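Side-chain contacts in CRP-like protein Clp (Xanthomonas campestris pv. campestris, PDB 3IWZ), which acts as a homodimeric global transcriptional regulator, activating or repressing many genes, including those for virulence factors, and appears to lose DNA binding when it takes up cyclic di-GMP: residues 73-78 with 149-154; 165-170 with 195-200; 87-92 with 97-102. All blocks are in the same frame, centred on the assembly; numbering follows the deposited sequence.

The three contacts step from the cyclic nucleotide-binding domain to the DNA-binding domain. Contact 3 is nested inside the loop that contact 1 closes, and contact 2 follows both along the chain. The centres of contacts 1 and 2 lie about 9 Å apart, and the two touch directly. Contacts 1 and 3 are about 17 Å apart and reach the same antiparallel sheet, through strands 74-80 and 101-104; both also meet the second subunit. Contacts 2 and 3, about 24 Å between centres, do not touch. Contacts 1 and 2 together join the long helix 130-157, the sheet and the DNA-binding domain, a junction through which changes in one domain could reach the other.

Contact 1 of 3, residues 73-78 with 149-154; sequences RELVLG and TRKASR
Hydrophobic packing comes from Leu75 and Lys151, whose side chains run antiparallel alongside one another. Leu75 CD1 rests 3.6 Å from Lys151 CE, so the leucine methyl lies beside the last carbon of the lysine chain. Lys151 reaches out from helix 130-157 almost fully extended, then turns at its end (chi4 86°), which swings the ammonium group off the line of the chain and over the strand backbone.

Across the two segments the polar contact is made by that ammonium group. Lys151 NZ gives a weak hydrogen bond to Val76 O at 3.0 Å. Lys151 CE is almost as near, 3.1 Å from Val76 O, so the oxygen lies beside the end of the chain and not straight ahead of it. The stronger partner of the amine is Leu196 O in helix 190-197, and one amine thus ties together two backbone carbonyls from different domains. Nearby, Val76 and Arg195 are joined by a backbone hydrogen bond, and Glu74 forms salt bridges with Arg195 and Arg103. On the dimer side, Ala152 packs on Leu75 of the second subunit.

This is the interdomain junction of a CRP-type regulator, where the long dimer helix, the beta-roll and the helix-turn-helix domain meet.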
ATOM      1  N   ARG D  73      -9.044 -14.219   9.534  1.00 56.45           N
ATOM      2  CA  ARG D  73      -8.779 -13.032  10.317  1.00 52.24           C
ATOM      3  C   ARG D  73      -8.915 -11.846   9.362  1.00 49.45           C
ATOM      4  O   ARG D  73      -8.707 -11.988   8.156  1.00 48.33           O
ATOM      5  CB  ARG D  73      -7.355 -13.091  10.891  1.00 54.23           C
ATOM      6  CG  ARG D  73      -7.040 -14.322  11.759  1.00 56.36           C
ATOM      7  CD  ARG D  73      -7.713 -14.257  13.124  1.00 58.00           C
ATOM      8  NE  ARG D  73      -7.275 -13.100  13.905  1.00 59.21           N
ATOM      9  CZ  ARG D  73      -6.053 -12.944  14.405  1.00 59.40           C
ATOM     10  NH1 ARG D  73      -5.125 -13.876  14.216  1.00 60.91           N
ATOM     11  NH2 ARG D  73      -5.754 -11.847  15.091  1.00 58.71           N
ATOM     12  N   GLU D  74      -9.263 -10.683   9.896  1.00 44.72           N
ATOM     13  CA  GLU D  74      -9.407  -9.501   9.065  1.00 42.63           C
ATOM     14  C   GLU D  74      -8.539  -8.345   9.549  1.00 39.36           C
ATOM     15  O   GLU D  74      -8.305  -8.175  10.742  1.00 38.21           O
ATOM     16  CB  GLU D  74     -10.867  -9.032   9.035  1.00 45.99           C
ATOM     17  CG  GLU D  74     -11.876 -10.068   8.557  1.00 45.99           C
ATOM     18  CD  GLU D  74     -13.253  -9.469   8.354  1.00 47.02           C
ATOM     19  OE1 GLU D  74     -13.788  -8.854   9.301  1.00 47.98           O
ATOM     20  OE2 GLU D  74     -13.803  -9.610   7.243  1.00 49.19           O
ATOM     21  N   LEU D  75      -8.070  -7.550   8.598  1.00 36.44           N
ATOM     22  CA  LEU D  75      -7.260  -6.382   8.896  1.00 33.85           C
ATOM     23  C   LEU D  75      -7.811  -5.210   8.080  1.00 32.92           C
ATOM     24  O   LEU D  75      -7.732  -5.196   6.843  1.00 32.01           O
ATOM     25  CB  LEU D  75      -5.787  -6.631   8.535  1.00 32.34           C
ATOM     26  CG  LEU D  75      -4.777  -5.507   8.811  1.00 32.85           C
ATOM     27  CD1 LEU D  75      -4.635  -5.286  10.317  1.00 32.21           C
ATOM     28  CD2 LEU D  75      -3.416  -5.879   8.202  1.00 30.94           C
ATOM     29  N   VAL D  76      -8.400  -4.245   8.779  1.00 30.70           N
ATOM     30  CA  VAL D  76      -8.928  -3.057   8.134  1.00 29.27           C
ATOM     31  C   VAL D  76      -7.720  -2.275   7.621  1.00 28.65           C
ATOM     32  O   VAL D  76      -6.777  -2.008   8.374  1.00 29.87           O
ATOM     33  CB  VAL D  76      -9.727  -2.191   9.143  1.00 27.49           C
ATOM     34  CG1 VAL D  76     -10.065  -0.833   8.541  1.00 26.35           C
ATOM     35  CG2 VAL D  76     -10.996  -2.918   9.547  1.00 26.39           C
ATOM     36  N   LEU D  77      -7.732  -1.926   6.340  1.00 28.60           N
ATOM     37  CA  LEU D  77      -6.614  -1.181   5.776  1.00 32.25           C
ATOM     38  C   LEU D  77      -6.959   0.294   5.718  1.00 33.60           C
ATOM     39  O   LEU D  77      -6.083   1.131   5.497  1.00 36.46           O
ATOM     40  CB  LEU D  77      -6.276  -1.670   4.368  1.00 29.82           C
ATOM     41  CG  LEU D  77      -6.120  -3.174   4.185  1.00 31.92           C
ATOM     42  CD1 LEU D  77      -5.631  -3.445   2.780  1.00 35.27           C
ATOM     43  CD2 LEU D  77      -5.146  -3.729   5.187  1.00 32.14           C
ATOM     44  N   GLY D  78      -8.235   0.608   5.906  1.00 31.37           N
ATOM     45  CA  GLY D  78      -8.655   1.996   5.877  1.00 32.79           C
ATOM     46  C   GLY D  78     -10.139   2.256   5.670  1.00 33.38           C
ATOM     47  O   GLY D  78     -10.899   1.375   5.254  1.00 32.80           O
ATOM     48  N   THR D 149       1.828   1.345   4.162  1.00 24.87           N
ATOM     49  CA  THR D 149       3.256   1.192   4.423  1.00 25.91           C
ATOM     50  C   THR D 149       3.489   1.435   5.911  1.00 29.40           C
ATOM     51  O   THR D 149       4.265   0.720   6.564  1.00 28.20           O
ATOM     52  CB  THR D 149       4.090   2.203   3.623  1.00 25.74           C
ATOM     53  OG1 THR D 149       3.937   1.940   2.226  1.00 23.91           O
ATOM     54  CG2 THR D 149       5.562   2.116   4.011  1.00 25.55           C
ATOM     55  N   ARG D 150       2.801   2.439   6.449  1.00 30.60           N
ATOM     56  CA  ARG D 150       2.950   2.759   7.866  1.00 33.30           C
ATOM     57  C   ARG D 150       2.395   1.655   8.745  1.00 33.72           C
ATOM     58  O   ARG D 150       2.966   1.341   9.791  1.00 35.77           O
ATOM     59  CB  ARG D 150       2.255   4.084   8.204  1.00 36.08           C
ATOM     60  CG  ARG D 150       3.011   5.308   7.735  1.00 37.30           C
ATOM     61  CD  ARG D 150       2.134   6.554   7.686  1.00 36.26           C
ATOM     62  NE  ARG D 150       2.954   7.726   7.386  1.00 38.27           N
ATOM     63  CZ  ARG D 150       2.475   8.946   7.161  1.00 40.56           C
ATOM     64  NH1 ARG D 150       1.166   9.179   7.197  1.00 39.05           N
ATOM     65  NH2 ARG D 150       3.312   9.941   6.897  1.00 39.07           N
ATOM     66  N   LYS D 151       1.289   1.054   8.314  1.00 33.06           N
ATOM     67  CA  LYS D 151       0.661  -0.016   9.082  1.00 30.92           C
ATOM     68  C   LYS D 151       1.593  -1.216   9.175  1.00 30.69           C
ATOM     69  O   LYS D 151       1.791  -1.783  10.247  1.00 32.47           O
ATOM     70  CB  LYS D 151      -0.656  -0.435   8.427  1.00 28.89           C
ATOM     71  CG  LYS D 151      -1.677  -0.953   9.410  1.00 29.91           C
ATOM     72  CD  LYS D 151      -2.942  -1.372   8.705  1.00 30.64           C
ATOM     73  CE  LYS D 151      -4.023  -1.775   9.687  1.00 35.02           C
ATOM     74  NZ  LYS D 151      -4.817  -0.608  10.174  1.00 35.34           N
ATOM     75  N   ALA D 152       2.155  -1.610   8.043  1.00 29.45           N
ATOM     76  CA  ALA D 152       3.066  -2.739   8.019  1.00 29.73           C
ATOM     77  C   ALA D 152       4.227  -2.458   8.971  1.00 30.16           C
ATOM     78  O   ALA D 152       4.659  -3.329   9.718  1.00 28.83           O
ATOM     79  CB  ALA D 152       3.590  -2.959   6.602  1.00 28.72           C
ATOM     80  N   SER D 153       4.729  -1.231   8.936  1.00 31.40           N
ATOM     81  CA  SER D 153       5.838  -0.856   9.801  1.00 35.09           C
ATOM     82  C   SER D 153       5.430  -1.052  11.262  1.00 36.00           C
ATOM     83  O   SER D 153       6.189  -1.602  12.066  1.00 37.99           O
ATOM     84  CB  SER D 153       6.228   0.597   9.537  1.00 36.18           C
ATOM     85  OG  SER D 153       7.404   0.954  10.229  1.00 43.06           O
ATOM     86  N   ARG D 154       4.214  -0.634  11.594  1.00 34.06           N
ATOM     87  CA  ARG D 154       3.710  -0.771  12.953  1.00 34.08           C
ATOM     88  C   ARG D 154       3.460  -2.225  13.351  1.00 33.23           C
ATOM     89  O   ARG D 154       3.770  -2.633  14.474  1.00 34.53           O
ATOM     90  CB  ARG D 154       2.420   0.036  13.132  1.00 30.90           C
ATOM     91  CG  ARG D 154       2.595   1.543  13.101  1.00 32.64           C
ATOM     92  CD  ARG D 154       1.369   2.246  13.699  1.00 33.17           C
ATOM     93  NE  ARG D 154       0.145   1.893  12.988  1.00 30.68           N
ATOM     94  CZ  ARG D 154      -0.347   2.597  11.980  1.00 32.54           C
ATOM     95  NH1 ARG D 154       0.275   3.699  11.585  1.00 33.57           N
ATOM     96  NH2 ARG D 154      -1.436   2.184  11.345  1.00 32.62           N
TER

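Contact 2 of 3, residues 165-170 with 195-200; sequences VRTLHD and RLVGCS
Thr167 OG1 is held by its own helix while it leans on the next one: the hydroxyl hydrogen-bonds to the backbone carbonyl of Arg163, one turn earlier in helix 160-172, and lies 3.8 Å from Val197 CG1. With OG1 beside the backbone N and anti to the carbonyl carbon (chi1 -64°), the hydroxyl is directed back along the helix, where that carbonyl satisfies it. The meeting with Val197 is therefore a van der Waals one, and the polar group can sit among hydrocarbon without seeking a partner across the interface.

The other branch of the threonine does the apolar work. Thr167 CG2 comes within 3.8 Å of Leu196 CD1 and 4.1 Å of Leu196 CB, so the methyl lies against the root of the leucine as well as one of its tips. The threonine sets one branch against each neighbour at a slant, and the backbones come nearest at Thr167 CA and Val197 CA, 7.5 Å apart.

Surrounding residues extend the packing. Leu196 also lies on Val76 and Tyr79 of strand 74-80, and Val197 on Ile164, while Arg163 NE hydrogen-bonds to Val197 O. Arg163 thus serves both sides, its carbonyl taking the threonine hydroxyl and its side chain holding the backbone opposite.

After Val197 the chain turns at Gly198, whose phi is positive (74°), and Ser200 then occupies the N-cap position of helix 201-213, its OG bonded to Met203 N. Helix 190-197, this turn and helix 201-213 form the predicted helix-turn-helix of a CRP-type DNA-binding domain, with helix 160-172 packed against its first helix and turn.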
ATOM      1  N   VAL D 165      -3.324   2.182  21.219  1.00 51.49           N
ATOM      2  CA  VAL D 165      -3.310   3.556  21.713  1.00 53.12           C
ATOM      3  C   VAL D 165      -3.219   4.526  20.538  1.00 54.09           C
ATOM      4  O   VAL D 165      -4.006   5.476  20.440  1.00 55.26           O
ATOM      5  CB  VAL D 165      -2.118   3.805  22.663  1.00 52.87           C
ATOM      6  CG1 VAL D 165      -1.979   5.293  22.947  1.00 52.09           C
ATOM      7  CG2 VAL D 165      -2.329   3.039  23.964  1.00 52.10           C
ATOM      8  N   ARG D 166      -2.258   4.279  19.651  1.00 54.38           N
ATOM      9  CA  ARG D 166      -2.057   5.109  18.469  1.00 54.74           C
ATOM     10  C   ARG D 166      -3.343   5.229  17.648  1.00 55.22           C
ATOM     11  O   ARG D 166      -3.733   6.329  17.245  1.00 55.80           O
ATOM     12  CB  ARG D 166      -0.946   4.517  17.593  1.00 54.76           C
ATOM     13  CG  ARG D 166       0.483   4.849  18.023  1.00 55.04           C
ATOM     14  CD  ARG D 166       1.465   4.223  17.044  1.00 56.53           C
ATOM     15  NE  ARG D 166       2.745   4.927  16.963  1.00 58.62           N
ATOM     16  CZ  ARG D 166       3.675   4.920  17.911  1.00 60.01           C
ATOM     17  NH1 ARG D 166       3.478   4.242  19.034  1.00 61.65           N
ATOM     18  NH2 ARG D 166       4.813   5.579  17.732  1.00 59.91           N
ATOM     19  N   THR D 167      -4.001   4.093  17.413  1.00 54.88           N
ATOM     20  CA  THR D 167      -5.242   4.049  16.633  1.00 55.15           C
ATOM     21  C   THR D 167      -6.426   4.720  17.339  1.00 56.04           C
ATOM     22  O   THR D 167      -7.355   5.205  16.684  1.00 55.68           O
ATOM     23  CB  THR D 167      -5.624   2.591  16.275  1.00 54.16           C
ATOM     24  OG1 THR D 167      -4.617   2.026  15.431  1.00 54.77           O
ATOM     25  CG2 THR D 167      -6.945   2.548  15.549  1.00 53.80           C
ATOM     26  N   LEU D 168      -6.408   4.732  18.669  1.00 56.77           N
ATOM     27  CA  LEU D 168      -7.477   5.375  19.424  1.00 57.32           C
ATOM     28  C   LEU D 168      -7.392   6.874  19.178  1.00 57.81           C
ATOM     29  O   LEU D 168      -8.412   7.555  19.075  1.00 57.84           O
ATOM     30  CB  LEU D 168      -7.336   5.087  20.921  1.00 57.72           C
ATOM     31  CG  LEU D 168      -7.922   3.760  21.416  1.00 57.48           C
ATOM     32  CD1 LEU D 168      -7.477   3.480  22.847  1.00 56.28           C
ATOM     33  CD2 LEU D 168      -9.435   3.831  21.323  1.00 56.62           C
ATOM     34  N   HIS D 169      -6.169   7.381  19.061  1.00 58.42           N
ATOM     35  CA  HIS D 169      -5.962   8.805  18.826  1.00 60.69           C
ATOM     36  C   HIS D 169      -6.258   9.225  17.389  1.00 61.02           C
ATOM     37  O   HIS D 169      -6.652  10.365  17.141  1.00 61.91           O
ATOM     38  CB  HIS D 169      -4.531   9.207  19.206  1.00 61.20           C
ATOM     39  CG  HIS D 169      -4.290   9.253  20.683  1.00 62.73           C
ATOM     40  ND1 HIS D 169      -4.956  10.126  21.518  1.00 63.58           N
ATOM     41  CD2 HIS D 169      -3.453   8.540  21.475  1.00 63.33           C
ATOM     42  CE1 HIS D 169      -4.540   9.947  22.760  1.00 64.08           C
ATOM     43  NE2 HIS D 169      -3.627   8.990  22.761  1.00 63.39           N
ATOM     44  N   ASP D 170      -6.072   8.313  16.441  1.00 61.70           N
ATOM     45  CA  ASP D 170      -6.334   8.631  15.038  1.00 61.53           C
ATOM     46  C   ASP D 170      -7.834   8.856  14.846  1.00 61.63           C
ATOM     47  O   ASP D 170      -8.257   9.712  14.068  1.00 62.22           O
ATOM     48  CB  ASP D 170      -5.857   7.485  14.135  1.00 62.26           C
ATOM     49  CG  ASP D 170      -5.856   7.863  12.657  1.00 63.65           C
ATOM     50  OD1 ASP D 170      -5.210   8.873  12.296  1.00 63.66           O
ATOM     51  OD2 ASP D 170      -6.502   7.151  11.856  1.00 64.07           O
ATOM     52  N   ARG D 195      -9.587  -5.506  14.482  1.00 46.45           N
ATOM     53  CA  ARG D 195      -9.398  -5.588  13.038  1.00 45.65           C
ATOM     54  C   ARG D 195      -8.507  -4.444  12.561  1.00 43.78           C
ATOM     55  O   ARG D 195      -7.861  -4.533  11.518  1.00 42.87           O
ATOM     56  CB  ARG D 195     -10.749  -5.529  12.316  1.00 45.28           C
ATOM     57  CG  ARG D 195     -11.503  -6.838  12.316  1.00 46.99           C
ATOM     58  CD  ARG D 195     -12.731  -6.787  11.414  1.00 48.18           C
ATOM     59  NE  ARG D 195     -13.787  -5.963  11.984  1.00 49.97           N
ATOM     60  CZ  ARG D 195     -15.038  -6.371  12.163  1.00 50.92           C
ATOM     61  NH1 ARG D 195     -15.936  -5.549  12.694  1.00 51.55           N
ATOM     62  NH2 ARG D 195     -15.392  -7.602  11.810  1.00 50.81           N
ATOM     63  N   LEU D 196      -8.477  -3.369  13.338  1.00 42.69           N
ATOM     64  CA  LEU D 196      -7.666  -2.213  12.993  1.00 42.14           C
ATOM     65  C   LEU D 196      -6.193  -2.422  13.283  1.00 40.93           C
ATOM     66  O   LEU D 196      -5.343  -2.114  12.445  1.00 41.70           O
ATOM     67  CB  LEU D 196      -8.160  -0.972  13.740  1.00 43.32           C
ATOM     68  CG  LEU D 196      -9.406  -0.304  13.160  1.00 43.52           C
ATOM     69  CD1 LEU D 196      -9.949   0.723  14.131  1.00 44.36           C
ATOM     70  CD2 LEU D 196      -9.053   0.342  11.837  1.00 44.45           C
ATOM     71  N   VAL D 197      -5.888  -2.950  14.463  1.00 37.99           N
ATOM     72  CA  VAL D 197      -4.492  -3.162  14.851  1.00 35.85           C
ATOM     73  C   VAL D 197      -3.963  -4.545  14.524  1.00 35.58           C
ATOM     74  O   VAL D 197      -2.789  -4.819  14.732  1.00 35.01           O
ATOM     75  CB  VAL D 197      -4.280  -2.920  16.366  1.00 35.06           C
ATOM     76  CG1 VAL D 197      -4.731  -1.522  16.735  1.00 33.90           C
ATOM     77  CG2 VAL D 197      -5.032  -3.962  17.176  1.00 32.74           C
ATOM     78  N   GLY D 198      -4.835  -5.413  14.028  1.00 37.42           N
ATOM     79  CA  GLY D 198      -4.428  -6.756  13.677  1.00 40.75           C
ATOM     80  C   GLY D 198      -4.188  -7.645  14.882  1.00 46.11           C
ATOM     81  O   GLY D 198      -3.099  -8.208  15.030  1.00 46.40           O
ATOM     82  N   CYS D 199      -5.192  -7.763  15.749  1.00 47.70           N
ATOM     83  CA  CYS D 199      -5.086  -8.611  16.935  1.00 51.45           C
ATOM     84  C   CYS D 199      -6.434  -9.281  17.175  1.00 53.48           C
ATOM     85  O   CYS D 199      -7.440  -8.885  16.586  1.00 54.25           O
ATOM     86  CB  CYS D 199      -4.688  -7.787  18.169  1.00 50.11           C
ATOM     87  SG  CYS D 199      -5.950  -6.643  18.776  1.00 52.23           S
ATOM     88  N   SER D 200      -6.458 -10.293  18.036  1.00 55.40           N
ATOM     89  CA  SER D 200      -7.702 -11.000  18.327  1.00 56.55           C
ATOM     90  C   SER D 200      -8.700 -10.090  19.033  1.00 56.33           C
ATOM     91  O   SER D 200      -8.316  -9.217  19.814  1.00 56.26           O
ATOM     92  CB  SER D 200      -7.428 -12.231  19.195  1.00 57.04           C
ATOM     93  OG  SER D 200      -6.881 -11.868  20.451  1.00 62.38           O
TER

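Contact 3 of 3, residues 87-92 with 97-102; sequences GEMGLF and TREVIL
Arg98 turns the edge of its guanidinium toward the loop that carries Gly87, whereas Met89 and Glu99 cross at an angle farther along, and these two meetings make the contact. The arginine chain leaves the backbone with CG beside its N, folds at chi2 (-65°) and then runs straight, which carries the planar group back to the loop. Arg98 NH1 lies 3.1 Å from Gly87 O, near the guanidinium plane. The hydrogen bond is weak, with an angle at the hydrogen of only 134°.

A water lies in the guanidinium plane on the NE side of NH1, Gly87 O on the NH2 side. The water accepts a hydrogen bond from Arg98 NH1 at 2.8 Å. It also takes a weak, long one of 3.4 Å from Gly90 N, bridging the arginine to the same loop. Arg98 NH2 hydrogen-bonds to Thr54 O and the guanidinium makes a cation-pi contact with Phe46, which further fix its rotation. Tyr115 OH bonds to Gly87 O, the acceptor Arg98 also uses, and only weakly to Arg98 NH1.

Met89 extends its chain from an anti start (chi1 -165°) and bends at the thioether, bringing the methyl across the end of Glu99; Met89 CE and Glu99 OE2 are 4.2 Å apart, a loose touch. The carboxylate has its polar partner across the dimer interface, where Glu99 OE1 makes a salt bridge with Arg150 of the second subunit. Leu146 of that subunit packs on both Met89 and Glu99.

Residues 88-91 make a short helical turn after Gly87, followed by a loop bearing an arginine, consistent with the phosphate-binding cassette of cyclic nucleotide-binding domains; here it lies in the cyclic nucleotide-binding region, against the dimer interface.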
ATOM      1  N   GLY D  87     -12.206  -0.299  -5.316  1.00 26.81           N
ATOM      2  CA  GLY D  87     -12.294  -1.421  -6.239  1.00 29.18           C
ATOM      3  C   GLY D  87     -11.635  -1.066  -7.568  1.00 30.92           C
ATOM      4  O   GLY D  87     -12.015  -1.553  -8.639  1.00 29.38           O
ATOM      5  N   GLU D  88     -10.622  -0.212  -7.501  1.00 30.20           N
ATOM      6  CA  GLU D  88      -9.945   0.235  -8.704  1.00 33.42           C
ATOM      7  C   GLU D  88      -8.792  -0.622  -9.192  1.00 33.97           C
ATOM      8  O   GLU D  88      -8.325  -0.427 -10.309  1.00 35.02           O
ATOM      9  CB  GLU D  88      -9.440   1.666  -8.514  1.00 31.39           C
ATOM     10  CG  GLU D  88      -8.171   1.790  -7.680  1.00 31.73           C
ATOM     11  CD  GLU D  88      -8.262   1.096  -6.326  1.00 33.76           C
ATOM     12  OE1 GLU D  88      -9.362   1.058  -5.706  1.00 32.20           O
ATOM     13  OE2 GLU D  88      -7.215   0.597  -5.879  1.00 32.83           O
ATOM     14  N   MET D  89      -8.343  -1.573  -8.380  1.00 33.90           N
ATOM     15  CA  MET D  89      -7.199  -2.400  -8.761  1.00 36.40           C
ATOM     16  C   MET D  89      -7.278  -3.032 -10.152  1.00 35.60           C
ATOM     17  O   MET D  89      -6.341  -2.914 -10.939  1.00 34.51           O
ATOM     18  CB  MET D  89      -6.945  -3.492  -7.719  1.00 36.96           C
ATOM     19  CG  MET D  89      -5.561  -4.131  -7.871  1.00 40.74           C
ATOM     20  SD  MET D  89      -5.198  -5.434  -6.676  1.00 47.98           S
ATOM     21  CE  MET D  89      -5.665  -6.889  -7.610  1.00 42.66           C
ATOM     22  N   GLY D  90      -8.382  -3.708 -10.444  1.00 34.58           N
ATOM     23  CA  GLY D  90      -8.549  -4.335 -11.742  1.00 34.03           C
ATOM     24  C   GLY D  90      -8.416  -3.384 -12.919  1.00 36.04           C
ATOM     25  O   GLY D  90      -8.190  -3.816 -14.046  1.00 37.32           O
ATOM     26  N   LEU D  91      -8.550  -2.086 -12.674  1.00 37.52           N
ATOM     27  CA  LEU D  91      -8.415  -1.104 -13.744  1.00 39.81           C
ATOM     28  C   LEU D  91      -6.937  -0.897 -14.106  1.00 41.13           C
ATOM     29  O   LEU D  91      -6.606  -0.256 -15.107  1.00 40.64           O
ATOM     30  CB  LEU D  91      -9.014   0.231 -13.302  1.00 39.95           C
ATOM     31  CG  LEU D  91      -8.801   1.418 -14.237  1.00 42.73           C
ATOM     32  CD1 LEU D  91      -9.508   1.147 -15.558  1.00 43.49           C
ATOM     33  CD2 LEU D  91      -9.339   2.691 -13.587  1.00 42.93           C
ATOM     34  N   PHE D  92      -6.055  -1.462 -13.289  1.00 40.73           N
ATOM     35  CA  PHE D  92      -4.619  -1.308 -13.481  1.00 40.72           C
ATOM     36  C   PHE D  92      -3.886  -2.634 -13.587  1.00 41.07           C
ATOM     37  O   PHE D  92      -2.907  -2.750 -14.315  1.00 42.10           O
ATOM     38  CB  PHE D  92      -4.040  -0.529 -12.307  1.00 37.03           C
ATOM     39  CG  PHE D  92      -4.518   0.880 -12.223  1.00 34.15           C
ATOM     40  CD1 PHE D  92      -3.913   1.872 -12.981  1.00 31.20           C
ATOM     41  CD2 PHE D  92      -5.561   1.223 -11.371  1.00 33.04           C
ATOM     42  CE1 PHE D  92      -4.335   3.191 -12.890  1.00 32.97           C
ATOM     43  CE2 PHE D  92      -5.995   2.546 -11.272  1.00 31.94           C
ATOM     44  CZ  PHE D  92      -5.383   3.530 -12.028  1.00 30.41           C
ATOM     45  N   THR D  97     -10.288 -11.540 -10.374  1.00 46.98           N
ATOM     46  CA  THR D  97     -10.894 -11.435  -9.054  1.00 44.32           C
ATOM     47  C   THR D  97     -10.422 -10.291  -8.143  1.00 42.37           C
ATOM     48  O   THR D  97      -9.401  -9.640  -8.393  1.00 42.83           O
ATOM     49  CB  THR D  97     -10.696 -12.751  -8.305  1.00 44.96           C
ATOM     50  OG1 THR D  97      -9.293 -12.991  -8.143  1.00 45.39           O
ATOM     51  CG2 THR D  97     -11.305 -13.911  -9.100  1.00 45.18           C
ATOM     52  N   ARG D  98     -11.195 -10.064  -7.083  1.00 39.16           N
ATOM     53  CA  ARG D  98     -10.901  -9.047  -6.077  1.00 35.82           C
ATOM     54  C   ARG D  98      -9.879  -9.635  -5.121  1.00 35.61           C
ATOM     55  O   ARG D  98      -9.766 -10.853  -4.998  1.00 35.67           O
ATOM     56  CB  ARG D  98     -12.155  -8.698  -5.271  1.00 32.37           C
ATOM     57  CG  ARG D  98     -13.308  -8.103  -6.057  1.00 26.31           C
ATOM     58  CD  ARG D  98     -12.975  -6.765  -6.651  1.00 27.40           C
ATOM     59  NE  ARG D  98     -14.137  -6.195  -7.311  1.00 25.77           N
ATOM     60  CZ  ARG D  98     -14.120  -5.104  -8.070  1.00 28.38           C
ATOM     61  NH1 ARG D  98     -12.980  -4.444  -8.266  1.00 28.27           N
ATOM     62  NH2 ARG D  98     -15.245  -4.685  -8.653  1.00 21.72           N
ATOM     63  N   GLU D  99      -9.144  -8.772  -4.430  1.00 35.61           N
ATOM     64  CA  GLU D  99      -8.152  -9.240  -3.476  1.00 35.45           C
ATOM     65  C   GLU D  99      -8.501  -8.785  -2.055  1.00 33.89           C
ATOM     66  O   GLU D  99      -7.875  -9.203  -1.086  1.00 34.73           O
ATOM     67  CB  GLU D  99      -6.758  -8.729  -3.861  1.00 37.09           C
ATOM     68  CG  GLU D  99      -5.667  -9.777  -3.640  1.00 41.78           C
ATOM     69  CD  GLU D  99      -5.788 -10.926  -4.614  1.00 42.74           C
ATOM     70  OE1 GLU D  99      -5.720 -12.088  -4.177  1.00 46.62           O
ATOM     71  OE2 GLU D  99      -5.951 -10.665  -5.823  1.00 45.70           O
ATOM     72  N   VAL D 100      -9.513  -7.936  -1.929  1.00 32.00           N
ATOM     73  CA  VAL D 100      -9.904  -7.444  -0.611  1.00 29.67           C
ATOM     74  C   VAL D 100     -11.418  -7.339  -0.476  1.00 29.00           C
ATOM     75  O   VAL D 100     -12.156  -7.510  -1.451  1.00 29.78           O
ATOM     76  CB  VAL D 100      -9.325  -6.031  -0.341  1.00 27.69           C
ATOM     77  CG1 VAL D 100      -7.825  -6.028  -0.536  1.00 29.28           C
ATOM     78  CG2 VAL D 100      -9.982  -5.012  -1.261  1.00 27.62           C
ATOM     79  N   ILE D 101     -11.854  -7.036   0.742  1.00 28.28           N
ATOM     80  CA  ILE D 101     -13.260  -6.843   1.072  1.00 28.32           C
ATOM     81  C   ILE D 101     -13.580  -5.355   1.080  1.00 28.03           C
ATOM     82  O   ILE D 101     -12.826  -4.558   1.642  1.00 27.62           O
ATOM     83  CB  ILE D 101     -13.613  -7.326   2.492  1.00 26.58           C
ATOM     84  CG1 ILE D 101     -13.263  -8.799   2.678  1.00 26.98           C
ATOM     85  CG2 ILE D 101     -15.096  -7.103   2.744  1.00 26.90           C
ATOM     86  CD1 ILE D 101     -13.619  -9.331   4.074  1.00 29.18           C
ATOM     87  N   LEU D 102     -14.701  -4.996   0.456  1.00 28.87           N
ATOM     88  CA  LEU D 102     -15.200  -3.624   0.426  1.00 28.98           C
ATOM     89  C   LEU D 102     -16.487  -3.692   1.248  1.00 30.90           C
ATOM     90  O   LEU D 102     -17.492  -4.260   0.806  1.00 30.45           O
ATOM     91  CB  LEU D 102     -15.524  -3.178  -0.997  1.00 28.85           C
ATOM     92  CG  LEU D 102     -16.246  -1.831  -1.103  1.00 26.85           C
ATOM     93  CD1 LEU D 102     -15.340  -0.715  -0.582  1.00 27.66           C
ATOM     94  CD2 LEU D 102     -16.645  -1.569  -2.550  1.00 26.24           C
TER
HETATM   95  O   HOH W   1     -10.243  -5.013  -7.978  1.00 30.55           O